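Local coordinates for protein similarities with probable monooxygenase (Photorhabdus luminescens, PDB 4HB9) that binds flavin-adenine dinucleotide and probably works as a flavin-dependent monooxygenase, as its relatives among the aromatic-ring hydroxylases do, at residues S166-Q171 / V313-D318; W308-V313 / D361-M366; K130-Y135 / I143-A148. One frame throughout, in Å; residues are numbered along the deposited sequence.

Interaction 1: S166-Q171 / V313-D318. With FAD (flavin-adenine dinucleotide), chain B.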
loop_
_atom_site.group_PDB
_atom_site.type_symbol
_atom_site.label_atom_id
_atom_site.label_comp_id
_atom_site.label_asym_id
_atom_site.label_seq_id
_atom_site.Cartn_x
_atom_site.Cartn_y
_atom_site.Cartn_z
ATOM N N SER A 166 -0.650 -7.365 11.115
ATOM C CA SER A 166 -1.351 -6.732 12.218
ATOM C C SER A 166 -1.520 -7.620 13.447
ATOM O O SER A 166 -2.167 -8.663 13.369
ATOM C CB SER A 166 -2.726 -6.334 11.704
ATOM O OG SER A 166 -3.650 -6.029 12.711
ATOM N N LYS A 167 -0.964 -7.194 14.571
ATOM C CA LYS A 167 -1.181 -7.901 15.843
ATOM C C LYS A 167 -2.617 -7.772 16.318
ATOM O O LYS A 167 -3.120 -8.659 16.994
ATOM C CB LYS A 167 -0.256 -7.386 16.949
ATOM C CG LYS A 167 1.224 -7.546 16.684
ATOM C CD LYS A 167 1.627 -8.961 16.320
ATOM C CE LYS A 167 3.114 -9.033 15.967
ATOM N NZ LYS A 167 3.983 -8.495 17.062
ATOM N N VAL A 168 -3.285 -6.675 15.964
ATOM C CA VAL A 168 -4.688 -6.519 16.315
ATOM C C VAL A 168 -5.498 -7.604 15.635
ATOM O O VAL A 168 -6.315 -8.244 16.294
ATOM C CB VAL A 168 -5.254 -5.133 15.956
ATOM C CG1 VAL A 168 -6.735 -5.045 16.325
ATOM C CG2 VAL A 168 -4.466 -4.057 16.665
ATOM N N ARG A 169 -5.291 -7.794 14.323
ATOM C CA ARG A 169 -5.985 -8.857 13.577
ATOM C C ARG A 169 -5.647 -10.234 14.147
ATOM O O ARG A 169 -6.522 -11.103 14.276
ATOM C CB ARG A 169 -5.620 -8.865 12.077
ATOM C CG ARG A 169 -6.427 -9.902 11.278
ATOM C CD ARG A 169 -5.792 -10.375 9.976
ATOM N NE ARG A 169 -4.441 -10.932 10.124
ATOM C CZ ARG A 169 -3.331 -10.407 9.598
ATOM N NH1 ARG A 169 -2.159 -11.002 9.782
ATOM N NH2 ARG A 169 -3.373 -9.282 8.900
ATOM N N LYS A 170 -4.380 -10.429 14.472
ATOM C CA LYS A 170 -3.935 -11.735 14.964
ATOM C C LYS A 170 -4.644 -12.074 16.282
ATOM O O LYS A 170 -4.945 -13.233 16.538
ATOM C CB LYS A 170 -2.413 -11.779 15.109
ATOM C CG LYS A 170 -1.639 -12.034 13.817
ATOM C CD LYS A 170 -0.150 -11.754 14.026
ATOM C CE LYS A 170 0.777 -12.441 13.041
ATOM N NZ LYS A 170 0.257 -12.506 11.656
ATOM N N GLN A 171 -4.937 -11.061 17.091
ATOM C CA GLN A 171 -5.647 -11.279 18.346
ATOM C C GLN A 171 -7.133 -11.393 18.129
ATOM O O GLN A 171 -7.752 -12.297 18.673
ATOM C CB GLN A 171 -5.372 -10.192 19.360
ATOM C CG GLN A 171 -6.096 -10.470 20.657
ATOM C CD GLN A 171 -5.834 -9.483 21.765
ATOM O OE1 GLN A 171 -4.779 -8.826 21.834
ATOM N NE2 GLN A 171 -6.791 -9.402 22.674
ATOM N N VAL A 313 -14.033 -3.651 18.518
ATOM C CA VAL A 313 -12.711 -3.780 17.865
ATOM C C VAL A 313 -12.999 -4.033 16.397
ATOM O O VAL A 313 -13.850 -4.905 16.037
ATOM C CB VAL A 313 -11.900 -4.987 18.402
ATOM C CG1 VAL A 313 -10.579 -5.143 17.668
ATOM C CG2 VAL A 313 -11.648 -4.875 19.900
ATOM N N THR A 314 -12.310 -3.291 15.526
ATOM C CA THR A 314 -12.394 -3.559 14.104
ATOM C C THR A 314 -11.033 -3.317 13.415
ATOM O O THR A 314 -10.050 -3.041 14.068
ATOM C CB THR A 314 -13.558 -2.794 13.440
ATOM O OG1 THR A 314 -13.806 -3.318 12.145
ATOM C CG2 THR A 314 -13.323 -1.329 13.321
ATOM N N LEU A 315 -10.994 -3.492 12.102
ATOM C CA LEU A 315 -9.726 -3.435 11.353
ATOM C C LEU A 315 -9.887 -2.624 10.103
ATOM O O LEU A 315 -11.009 -2.526 9.591
ATOM C CB LEU A 315 -9.288 -4.845 10.947
ATOM C CG LEU A 315 -9.044 -5.799 12.118
ATOM C CD1 LEU A 315 -8.960 -7.231 11.615
ATOM C CD2 LEU A 315 -7.826 -5.430 12.928
ATOM N N LEU A 316 -8.771 -2.081 9.587
ATOM C CA LEU A 316 -8.790 -1.495 8.254
ATOM C C LEU A 316 -7.458 -1.621 7.537
ATOM O O LEU A 316 -6.471 -1.982 8.129
ATOM C CB LEU A 316 -9.300 -0.047 8.232
ATOM C CG LEU A 316 -8.542 1.155 8.736
ATOM C CD1 LEU A 316 -7.345 1.553 7.866
ATOM C CD2 LEU A 316 -9.530 2.312 8.775
ATOM N N GLY A 317 -7.480 -1.386 6.237
ATOM C CA GLY A 317 -6.269 -1.424 5.435
ATOM C C GLY A 317 -5.705 -2.816 5.264
ATOM O O GLY A 317 -6.457 -3.800 5.228
ATOM N N ASP A 318 -4.374 -2.884 5.145
ATOM C CA ASP A 318 -3.636 -4.141 4.971
ATOM C C ASP A 318 -3.845 -5.139 6.113
ATOM O O ASP A 318 -3.791 -6.350 5.877
ATOM C CB ASP A 318 -2.143 -3.884 4.761
ATOM C CG ASP A 318 -1.818 -3.341 3.345
ATOM O OD1 ASP A 318 -2.727 -3.257 2.496
ATOM O OD2 ASP A 318 -0.639 -3.000 3.087
HETATM P PA FAD B . 0.622 0.960 6.447
HETATM O O1A FAD B . 0.509 2.181 5.572
HETATM O O2A FAD B . 1.660 -0.102 6.312
HETATM O O5B FAD B . 0.601 1.448 7.971
HETATM C C5B FAD B . 0.711 0.545 9.056
HETATM C C4B FAD B . 1.214 1.383 10.216
HETATM O O4B FAD B . 1.072 0.623 11.429
HETATM C C3B FAD B . 2.695 1.788 10.085
HETATM O O3B FAD B . 2.892 3.169 10.394
HETATM C C2B FAD B . 3.364 0.877 11.094
HETATM O O2B FAD B . 4.566 1.372 11.656
HETATM C C1B FAD B . 2.268 0.762 12.163
HETATM N N9A FAD B . 2.355 -0.399 13.050
HETATM C C8A FAD B . 2.569 -1.696 12.703
HETATM N N7A FAD B . 2.510 -2.511 13.795
HETATM C C5A FAD B . 2.262 -1.706 14.851
HETATM C C6A FAD B . 2.096 -1.934 16.299
HETATM N N6A FAD B . 2.224 -3.204 16.747
HETATM N N1A FAD B . 1.867 -0.869 17.095
HETATM C C2A FAD B . 1.739 0.378 16.585
HETATM N N3A FAD B . 1.874 0.668 15.275
HETATM C C4A FAD B . 2.133 -0.334 14.371
HETATM N N1 FAD B . -0.955 0.971 -3.047
HETATM C C2 FAD B . -1.707 1.615 -3.967
HETATM O O2 FAD B . -2.967 1.775 -3.801
HETATM N N3 FAD B . -1.134 2.113 -5.079
HETATM C C4 FAD B . 0.157 1.977 -5.396
HETATM O O4 FAD B . 0.606 2.468 -6.465
HETATM C C4X FAD B . 1.029 1.252 -4.468
HETATM N N5 FAD B . 2.362 1.078 -4.701
HETATM C C5X FAD B . 3.115 0.393 -3.811
HETATM C C6 FAD B . 4.470 0.185 -4.046
HETATM C C7 FAD B . 5.269 -0.513 -3.138
HETATM C C7M FAD B . 6.747 -0.738 -3.395
HETATM C C8 FAD B . 4.667 -1.053 -1.907
HETATM C C8M FAD B . 5.509 -1.803 -0.898
HETATM C C9 FAD B . 3.312 -0.849 -1.666
HETATM C C9A FAD B . 2.503 -0.149 -2.560
HETATM N N10 FAD B . 1.127 0.052 -2.309
HETATM C C10 FAD B . 0.362 0.740 -3.245
HETATM C "C1'" FAD B . 0.450 -0.499 -1.118
HETATM C "C2'" FAD B . 0.341 0.504 0.029
HETATM O "O2'" FAD B . 1.594 1.108 0.301
HETATM C "C3'" FAD B . -0.152 -0.225 1.277
HETATM O "O3'" FAD B . -1.209 -1.108 0.903
HETATM C "C4'" FAD B . -0.678 0.769 2.304
HETATM O "O4'" FAD B . 0.438 1.330 2.970
HETATM C "C5'" FAD B . -1.582 0.119 3.329
HETATM O "O5'" FAD B . -1.999 1.134 4.219
HETATM P P FAD B . -2.178 0.739 5.769
HETATM O O1P FAD B . -2.522 2.044 6.445
HETATM O O2P FAD B . -3.103 -0.445 5.865
HETATM O O3P FAD B . -0.776 0.181 6.316
#

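Interaction 2: W308-V313 / D361-M366. With EDO (1,2-ethanediol), chain J.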
loop_
_atom_site.group_PDB
_atom_site.type_symbol
_atom_site.label_atom_id
_atom_site.label_comp_id
_atom_site.label_asym_id
_atom_site.label_seq_id
_atom_site.Cartn_x
_atom_site.Cartn_y
_atom_site.Cartn_z
ATOM N N TRP A 308 -17.788 -12.122 10.474
ATOM C CA TRP A 308 -17.499 -12.391 11.863
ATOM C C TRP A 308 -18.460 -11.551 12.712
ATOM O O TRP A 308 -19.094 -10.612 12.204
ATOM C CB TRP A 308 -16.044 -12.079 12.172
ATOM C CG TRP A 308 -15.629 -10.673 11.880
ATOM C CD1 TRP A 308 -15.750 -9.598 12.718
ATOM C CD2 TRP A 308 -15.002 -10.191 10.688
ATOM N NE1 TRP A 308 -15.240 -8.468 12.117
ATOM C CE2 TRP A 308 -14.787 -8.797 10.864
ATOM C CE3 TRP A 308 -14.621 -10.789 9.469
ATOM C CZ2 TRP A 308 -14.199 -7.999 9.877
ATOM C CZ3 TRP A 308 -14.013 -9.990 8.480
ATOM C CH2 TRP A 308 -13.821 -8.607 8.695
ATOM N N LYS A 309 -18.579 -11.895 13.989
ATOM C CA LYS A 309 -19.457 -11.148 14.904
ATOM C C LYS A 309 -18.816 -9.795 15.223
ATOM O O LYS A 309 -17.675 -9.740 15.636
ATOM C CB LYS A 309 -19.681 -11.920 16.214
ATOM C CG LYS A 309 -20.648 -11.244 17.174
ATOM C CD LYS A 309 -20.758 -12.022 18.485
ATOM C CE LYS A 309 -21.515 -11.251 19.556
ATOM N NZ LYS A 309 -22.958 -11.113 19.233
ATOM N N SER A 310 -19.569 -8.721 15.064
ATOM C CA SER A 310 -19.012 -7.384 15.217
ATOM C C SER A 310 -18.875 -7.018 16.681
ATOM O O SER A 310 -19.614 -7.518 17.546
ATOM C CB SER A 310 -19.874 -6.357 14.509
ATOM O OG SER A 310 -19.898 -6.607 13.127
ATOM N N SER A 311 -17.900 -6.169 16.969
ATOM C CA SER A 311 -17.726 -5.648 18.304
ATOM C C SER A 311 -17.141 -4.244 18.192
ATOM O O SER A 311 -17.102 -3.677 17.111
ATOM C CB SER A 311 -16.810 -6.564 19.109
ATOM O OG SER A 311 -15.472 -6.504 18.659
ATOM N N THR A 312 -16.657 -3.730 19.306
ATOM C CA THR A 312 -16.004 -2.430 19.332
ATOM C C THR A 312 -14.530 -2.483 18.911
ATOM O O THR A 312 -13.853 -1.468 18.933
ATOM C CB THR A 312 -16.143 -1.807 20.727
ATOM O OG1 THR A 312 -15.556 -2.677 21.689
ATOM C CG2 THR A 312 -17.618 -1.579 21.058
ATOM N N VAL A 313 -14.033 -3.651 18.518
ATOM C CA VAL A 313 -12.711 -3.780 17.865
ATOM C C VAL A 313 -12.999 -4.033 16.397
ATOM O O VAL A 313 -13.850 -4.905 16.037
ATOM C CB VAL A 313 -11.900 -4.987 18.402
ATOM C CG1 VAL A 313 -10.579 -5.143 17.668
ATOM C CG2 VAL A 313 -11.648 -4.875 19.900
ATOM N N ASP A 361 -21.988 -2.741 9.654
ATOM C CA ASP A 361 -22.288 -2.209 8.319
ATOM C C ASP A 361 -20.983 -1.954 7.571
ATOM O O ASP A 361 -20.845 -2.317 6.383
ATOM C CB ASP A 361 -23.097 -0.890 8.450
ATOM C CG ASP A 361 -23.614 -0.332 7.121
ATOM O OD1 ASP A 361 -23.612 -1.014 6.082
ATOM O OD2 ASP A 361 -24.056 0.844 7.102
ATOM N N TYR A 362 -20.059 -1.278 8.254
ATOM C CA TYR A 362 -18.714 -1.029 7.692
ATOM C C TYR A 362 -18.066 -2.359 7.269
ATOM O O TYR A 362 -17.599 -2.496 6.151
ATOM C CB TYR A 362 -17.822 -0.305 8.718
ATOM C CG TYR A 362 -16.330 -0.487 8.436
ATOM C CD1 TYR A 362 -15.738 0.060 7.301
ATOM C CD2 TYR A 362 -15.542 -1.258 9.268
ATOM C CE1 TYR A 362 -14.377 -0.135 7.032
ATOM C CE2 TYR A 362 -14.199 -1.461 9.016
ATOM C CZ TYR A 362 -13.618 -0.900 7.894
ATOM O OH TYR A 362 -12.280 -1.123 7.655
ATOM N N GLU A 363 -18.058 -3.326 8.186
ATOM C CA GLU A 363 -17.389 -4.606 7.956
ATOM C C GLU A 363 -17.990 -5.381 6.805
ATOM O O GLU A 363 -17.262 -5.991 6.010
ATOM C CB GLU A 363 -17.324 -5.446 9.243
ATOM C CG GLU A 363 -16.387 -4.835 10.281
ATOM C CD GLU A 363 -16.436 -5.528 11.610
ATOM O OE1 GLU A 363 -17.508 -6.119 11.903
ATOM O OE2 GLU A 363 -15.441 -5.441 12.394
ATOM N N GLN A 364 -19.314 -5.332 6.679
ATOM C CA GLN A 364 -20.003 -6.044 5.607
ATOM C C GLN A 364 -19.695 -5.407 4.237
ATOM O O GLN A 364 -19.388 -6.107 3.267
ATOM C CB GLN A 364 -21.516 -6.094 5.877
ATOM C CG GLN A 364 -22.289 -6.997 4.955
ATOM C CD GLN A 364 -22.127 -8.491 5.251
ATOM O OE1 GLN A 364 -21.390 -8.908 6.156
ATOM N NE2 GLN A 364 -22.801 -9.308 4.457
ATOM N N GLN A 365 -19.746 -4.084 4.156
ATOM C CA GLN A 365 -19.394 -3.394 2.922
ATOM C C GLN A 365 -17.934 -3.623 2.572
ATOM O O GLN A 365 -17.596 -3.838 1.404
ATOM C CB GLN A 365 -19.666 -1.885 3.008
ATOM C CG GLN A 365 -21.139 -1.551 3.123
ATOM C CD GLN A 365 -21.437 -0.099 2.837
ATOM O OE1 GLN A 365 -20.831 0.519 1.950
ATOM N NE2 GLN A 365 -22.390 0.450 3.570
HETATM N N MSE A 366 -17.074 -3.579 3.578
HETATM C CA MSE A 366 -15.642 -3.694 3.360
HETATM C C MSE A 366 -15.322 -5.074 2.841
HETATM O O MSE A 366 -14.552 -5.213 1.891
HETATM C CB MSE A 366 -14.903 -3.374 4.647
HETATM C CG MSE A 366 -13.392 -3.509 4.500
HETATM SE SE MSE A 366 -12.810 -5.310 5.049
HETATM C CE MSE A 366 -13.003 -4.964 6.975
HETATM C C1 EDO J . -15.701 -12.010 16.467
HETATM O O1 EDO J . -15.937 -10.995 17.443
HETATM C C2 EDO J . -14.207 -12.146 16.216
HETATM O O2 EDO J . -13.504 -12.501 17.411
HETATM O O HOH W 1 -18.478 -8.331 10.649
HETATM O O HOH W 2 -15.892 -5.981 14.958
#

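Interaction 3: K130-Y135 / I143-A148. With FAD (flavin-adenine dinucleotide), chain B.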
loop_
_atom_site.group_PDB
_atom_site.type_symbol
_atom_site.label_atom_id
_atom_site.label_comp_id
_atom_site.label_asym_id
_atom_site.label_seq_id
_atom_site.Cartn_x
_atom_site.Cartn_y
_atom_site.Cartn_z
ATOM N N LYS A 130 4.762 3.942 20.345
ATOM C CA LYS A 130 3.755 3.191 21.036
ATOM C C LYS A 130 3.496 1.936 20.222
ATOM O O LYS A 130 2.754 1.962 19.228
ATOM C CB LYS A 130 2.491 4.041 21.169
ATOM C CG LYS A 130 2.659 5.220 22.114
ATOM C CD LYS A 130 2.364 4.759 23.537
ATOM C CE LYS A 130 2.861 5.700 24.602
ATOM N NZ LYS A 130 2.232 5.298 25.899
ATOM N N THR A 131 4.120 0.836 20.638
ATOM C CA THR A 131 3.973 -0.439 19.947
ATOM C C THR A 131 2.875 -1.254 20.615
ATOM O O THR A 131 3.051 -1.739 21.731
ATOM C CB THR A 131 5.303 -1.237 19.978
ATOM O OG1 THR A 131 6.290 -0.514 19.250
ATOM C CG2 THR A 131 5.164 -2.612 19.355
ATOM N N PHE A 132 1.765 -1.432 19.907
ATOM C CA PHE A 132 0.678 -2.255 20.375
ATOM C C PHE A 132 1.149 -3.699 20.575
ATOM O O PHE A 132 1.858 -4.256 19.736
ATOM C CB PHE A 132 -0.490 -2.215 19.394
ATOM C CG PHE A 132 -1.508 -3.262 19.647
ATOM C CD1 PHE A 132 -2.612 -2.994 20.427
ATOM C CD2 PHE A 132 -1.339 -4.538 19.144
ATOM C CE1 PHE A 132 -3.553 -3.978 20.682
ATOM C CE2 PHE A 132 -2.269 -5.530 19.390
ATOM C CZ PHE A 132 -3.386 -5.248 20.158
ATOM N N VAL A 133 0.752 -4.289 21.699
ATOM C CA VAL A 133 1.049 -5.692 22.009
ATOM C C VAL A 133 -0.253 -6.508 22.152
ATOM O O VAL A 133 -0.373 -7.595 21.593
ATOM C CB VAL A 133 1.889 -5.804 23.305
ATOM C CG1 VAL A 133 2.010 -7.253 23.762
ATOM C CG2 VAL A 133 3.275 -5.187 23.105
ATOM N N ARG A 134 -1.234 -5.987 22.882
ATOM C CA ARG A 134 -2.527 -6.651 23.031
ATOM C C ARG A 134 -3.588 -5.720 23.572
ATOM O O ARG A 134 -3.289 -4.644 24.054
ATOM C CB ARG A 134 -2.417 -7.882 23.955
ATOM C CG ARG A 134 -2.119 -7.548 25.398
ATOM C CD ARG A 134 -1.846 -8.803 26.242
ATOM N NE ARG A 134 -1.399 -8.393 27.572
ATOM C CZ ARG A 134 -2.192 -8.219 28.626
ATOM N NH1 ARG A 134 -3.502 -8.446 28.548
ATOM N NH2 ARG A 134 -1.665 -7.824 29.774
ATOM N N TYR A 135 -4.840 -6.157 23.496
ATOM C CA TYR A 135 -5.918 -5.465 24.146
ATOM C C TYR A 135 -6.714 -6.392 25.052
ATOM O O TYR A 135 -6.662 -7.631 24.898
ATOM C CB TYR A 135 -6.858 -4.851 23.116
ATOM C CG TYR A 135 -7.599 -5.860 22.279
ATOM C CD1 TYR A 135 -8.789 -6.441 22.735
ATOM C CD2 TYR A 135 -7.129 -6.224 21.027
ATOM C CE1 TYR A 135 -9.484 -7.358 21.963
ATOM C CE2 TYR A 135 -7.813 -7.134 20.240
ATOM C CZ TYR A 135 -8.982 -7.706 20.714
ATOM O OH TYR A 135 -9.667 -8.597 19.932
ATOM N N ILE A 143 -12.093 -0.605 26.111
ATOM C CA ILE A 143 -10.985 -1.465 25.723
ATOM C C ILE A 143 -9.702 -0.918 26.286
ATOM O O ILE A 143 -9.410 0.272 26.146
ATOM C CB ILE A 143 -10.853 -1.521 24.202
ATOM C CG1 ILE A 143 -12.158 -2.017 23.579
ATOM C CG2 ILE A 143 -9.694 -2.417 23.790
ATOM C CD1 ILE A 143 -12.286 -1.658 22.125
ATOM N N LYS A 144 -8.935 -1.793 26.919
ATOM C CA LYS A 144 -7.652 -1.439 27.483
ATOM C C LYS A 144 -6.601 -1.886 26.470
ATOM O O LYS A 144 -6.574 -3.049 26.099
ATOM C CB LYS A 144 -7.438 -2.137 28.843
ATOM C CG LYS A 144 -6.160 -1.718 29.541
ATOM C CD LYS A 144 -6.090 -2.260 30.957
ATOM C CE LYS A 144 -4.929 -1.638 31.717
ATOM N NZ LYS A 144 -4.664 -2.289 33.040
ATOM N N ILE A 145 -5.755 -0.953 26.037
ATOM C CA ILE A 145 -4.680 -1.250 25.095
ATOM C C ILE A 145 -3.358 -1.297 25.834
ATOM O O ILE A 145 -3.050 -0.377 26.575
ATOM C CB ILE A 145 -4.545 -0.150 24.007
ATOM C CG1 ILE A 145 -5.907 0.196 23.395
ATOM C CG2 ILE A 145 -3.573 -0.615 22.923
ATOM C CD1 ILE A 145 -5.908 1.537 22.663
ATOM N N PHE A 146 -2.568 -2.350 25.611
ATOM C CA PHE A 146 -1.237 -2.464 26.201
ATOM C C PHE A 146 -0.143 -2.268 25.160
ATOM O O PHE A 146 -0.182 -2.901 24.120
ATOM C CB PHE A 146 -1.053 -3.864 26.787
ATOM C CG PHE A 146 -2.018 -4.188 27.898
ATOM C CD1 PHE A 146 -1.635 -4.078 29.224
ATOM C CD2 PHE A 146 -3.312 -4.578 27.617
ATOM C CE1 PHE A 146 -2.518 -4.381 30.253
ATOM C CE2 PHE A 146 -4.207 -4.872 28.642
ATOM C CZ PHE A 146 -3.809 -4.782 29.964
ATOM N N PHE A 147 0.857 -1.461 25.493
ATOM C CA PHE A 147 1.993 -1.208 24.621
ATOM C C PHE A 147 3.275 -1.866 25.104
ATOM O O PHE A 147 3.400 -2.246 26.270
ATOM C CB PHE A 147 2.165 0.299 24.441
ATOM C CG PHE A 147 0.926 0.964 23.952
ATOM C CD1 PHE A 147 0.556 0.863 22.617
ATOM C CD2 PHE A 147 0.097 1.643 24.823
ATOM C CE1 PHE A 147 -0.612 1.445 22.150
ATOM C CE2 PHE A 147 -1.074 2.233 24.367
ATOM C CZ PHE A 147 -1.428 2.137 23.027
ATOM N N ALA A 148 4.230 -2.020 24.191
ATOM C CA ALA A 148 5.460 -2.789 24.464
ATOM C C ALA A 148 6.313 -2.180 25.577
ATOM O O ALA A 148 7.070 -2.887 26.251
ATOM C CB ALA A 148 6.300 -2.897 23.207
HETATM P PA FAD B . 0.622 0.960 6.447
HETATM O O1A FAD B . 0.509 2.181 5.572
HETATM O O2A FAD B . 1.660 -0.102 6.312
HETATM O O5B FAD B . 0.601 1.448 7.971
HETATM C C5B FAD B . 0.711 0.545 9.056
HETATM C C4B FAD B . 1.214 1.383 10.216
HETATM O O4B FAD B . 1.072 0.623 11.429
HETATM C C3B FAD B . 2.695 1.788 10.085
HETATM O O3B FAD B . 2.892 3.169 10.394
HETATM C C2B FAD B . 3.364 0.877 11.094
HETATM O O2B FAD B . 4.566 1.372 11.656
HETATM C C1B FAD B . 2.268 0.762 12.163
HETATM N N9A FAD B . 2.355 -0.399 13.050
HETATM C C8A FAD B . 2.569 -1.696 12.703
HETATM N N7A FAD B . 2.510 -2.511 13.795
HETATM C C5A FAD B . 2.262 -1.706 14.851
HETATM C C6A FAD B . 2.096 -1.934 16.299
HETATM N N6A FAD B . 2.224 -3.204 16.747
HETATM N N1A FAD B . 1.867 -0.869 17.095
HETATM C C2A FAD B . 1.739 0.378 16.585
HETATM N N3A FAD B . 1.874 0.668 15.275
HETATM C C4A FAD B . 2.133 -0.334 14.371
HETATM N N1 FAD B . -0.955 0.971 -3.047
HETATM C C2 FAD B . -1.707 1.615 -3.967
HETATM O O2 FAD B . -2.967 1.775 -3.801
HETATM N N3 FAD B . -1.134 2.113 -5.079
HETATM C C4 FAD B . 0.157 1.977 -5.396
HETATM O O4 FAD B . 0.606 2.468 -6.465
HETATM C C4X FAD B . 1.029 1.252 -4.468
HETATM N N5 FAD B . 2.362 1.078 -4.701
HETATM C C5X FAD B . 3.115 0.393 -3.811
HETATM C C6 FAD B . 4.470 0.185 -4.046
HETATM C C7 FAD B . 5.269 -0.513 -3.138
HETATM C C7M FAD B . 6.747 -0.738 -3.395
HETATM C C8 FAD B . 4.667 -1.053 -1.907
HETATM C C8M FAD B . 5.509 -1.803 -0.898
HETATM C C9 FAD B . 3.312 -0.849 -1.666
HETATM C C9A FAD B . 2.503 -0.149 -2.560
HETATM N N10 FAD B . 1.127 0.052 -2.309
HETATM C C10 FAD B . 0.362 0.740 -3.245
HETATM C "C1'" FAD B . 0.450 -0.499 -1.118
HETATM C "C2'" FAD B . 0.341 0.504 0.029
HETATM O "O2'" FAD B . 1.594 1.108 0.301
HETATM C "C3'" FAD B . -0.152 -0.225 1.277
HETATM O "O3'" FAD B . -1.209 -1.108 0.903
HETATM C "C4'" FAD B . -0.678 0.769 2.304
HETATM O "O4'" FAD B . 0.438 1.330 2.970
HETATM C "C5'" FAD B . -1.582 0.119 3.329
HETATM O "O5'" FAD B . -1.999 1.134 4.219
HETATM P P FAD B . -2.178 0.739 5.769
HETATM O O1P FAD B . -2.522 2.044 6.445
HETATM O O2P FAD B . -3.103 -0.445 5.865
HETATM O O3P FAD B . -0.776 0.181 6.316
#

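Interaction 1: S166-Q171 / V313-D318
Val313 opens the contact by turning its CG1 branch toward the same branch of Val168, the two methyl groups 4.1 Å apart in a loose apolar touch. Strand 313-315, an outermost strand of the parallel Rossmann-like sheet, packs against helix 167-171 at an axis separation of 8.9 Å and an angle of 123°. Thr314 turns its side chain the other way, and its OG1 is hydrogen-bonded to Glu363 on helix 355-386.

Leu315 has the largest share of the packing. Its chi1 of -60° sets CG beside the backbone N, and the two methyls then divide between consecutive residues of the first turn of the helix: CD2 lies 3.6 Å from Val168 CG1, while CD1 rests 3.7 Å from Arg169 CG, against the aliphatic base of that side chain. The arginine runs at about a right angle to the leucine, and its chain bends at chi3, so that the guanidinium turns back over the start of its own helix, with NH2 hydrogen-bonded to the carbonyls of Ser164 and Ala319.

The helix start is fixed by Ser166, the N-cap, whose OG accepts from Arg169 N at 2.9 Å and 171°; the same OG is also hydrogen-bonded to Asp162. Beyond the strand, Gly317 adopts a positive phi and passes its CA 3.3 Å from FAD O2P. Asp318 then grips the cofactor twice: its backbone N donates to FAD O2P at 2.8 Å, and its OD2 accepts from FAD O3' at 2.9 Å. With no hydrogen bond joining the two segments, helix and strand cohere through apolar packing of methyls and the aliphatic base of Arg169, whereas Asp318 N and OD2 turn to the pyrophosphate and ribityl chain, while OD1 is held by Asn322.

Interaction 2: W308-V313 / D361-M366
Glu363 reaches from helix 355-386 to Trp308 and Ser310, in the loop that enters the edge strand 313-315 of the Rossmann-like parallel sheet, and so ties that loop to the long helix. Its CB already meets the indole, 4.1 Å from Trp308 CZ2, and CG follows at 3.9 Å from the same carbon. The chain is extended beyond CG (chi2 173°), which carries CD across to the pyrrole side of the ring, 3.2 Å from Trp308 NE1.

There the carboxylate splits its work. OE1 is the acceptor for Ser310 OG, which donates at 2.7 Å and meets it nearly along the C-O bond; water 1 is hydrogen-bonded to OE1 and to Trp308 O. OE2 accepts from Trp308 NE1 with an N-H...O angle of 151°. It lies close to the indole plane, yet the N-H comes from above the carboxylate, 65° out of its plane, since the two flat groups are steeply inclined to each other. Water 2 accepts from Ser311 N and lies in hydrogen-bonding distance of OE2 and Val313 O. Several polar partners thus converge on this buried carboxylate, which would be expected to stabilise its negative charge.

Farther along the indole, the benzo edge receives selenomethionine Met366, whose chain bends at chi2 and chi3. Within the loop, Ser311 OG accepts from Val313 N in an ST turn that leads into the strand. The apolar end of the contact is a single methyl at the ring edge, Met366 CE, 4.1 Å from Trp308 CH2.

Interaction 3: K130-Y135 / I143-A148
Arg134 lays its guanidinium flat on the ring of Phe146, planes 18° apart. Arg134 CZ lies 3.8 Å from the centroid of the Phe146 ring. It stands only 7° off the ring normal, which makes this a stacked cation-pi pair. The arginine CG sits between backbone N and carbonyl carbon (chi1 68°), and the chain then runs extended to NE, which carries the group out over its cross-strand neighbour; NH1 also forms a salt bridge with Glu136. Both side chains lie on one face of the antiparallel hairpin 132-137/143-147, while Tyr135 and Ile145 take the other. A classic beta bulge interrupts the register: Val133 N donates to Phe146 O at 2.9 Å, and Arg134 N reaches the same oxygen only weakly. Phe132 sends its ring edge to Ile145, with Phe132 CD1 3.6 Å from Ile145 CG2. Its backbone reads the adenine, Phe132 N donating to FAD N1A at 2.9 Å and Phe132 O accepting from FAD N6A at 3.2 Å. Lys130 bends at chi2 and slants over one face of Phe147 in a CH-pi contact, its CD 4.1 Å from the ring centroid, before NZ hydrogen-bonds to Ser151.

Interactions 1 and 2 are buried and share Val313: strand 313-315 is packed by helix 167-172 in one and reached through its preceding loop from helix 355-386 in the other; Thr314 OG1 and Glu363 OE2, 2.7 Å apart, join them directly. Their chemistry contrasts: apolar packing in interaction 1, a hydrogen-bonded carboxylate with waters in interaction 2. Interaction 3 is only partly buried, a hairpin held by backbone bonds with a cation-pi pair at its exposed side. Gln171 NE2 meets Tyr135 O, linking it to interaction 1. Interactions 1 and 3 both touch FAD, at the adenine in 130-135 and at the pyrophosphate and ribityl chain in 313-318.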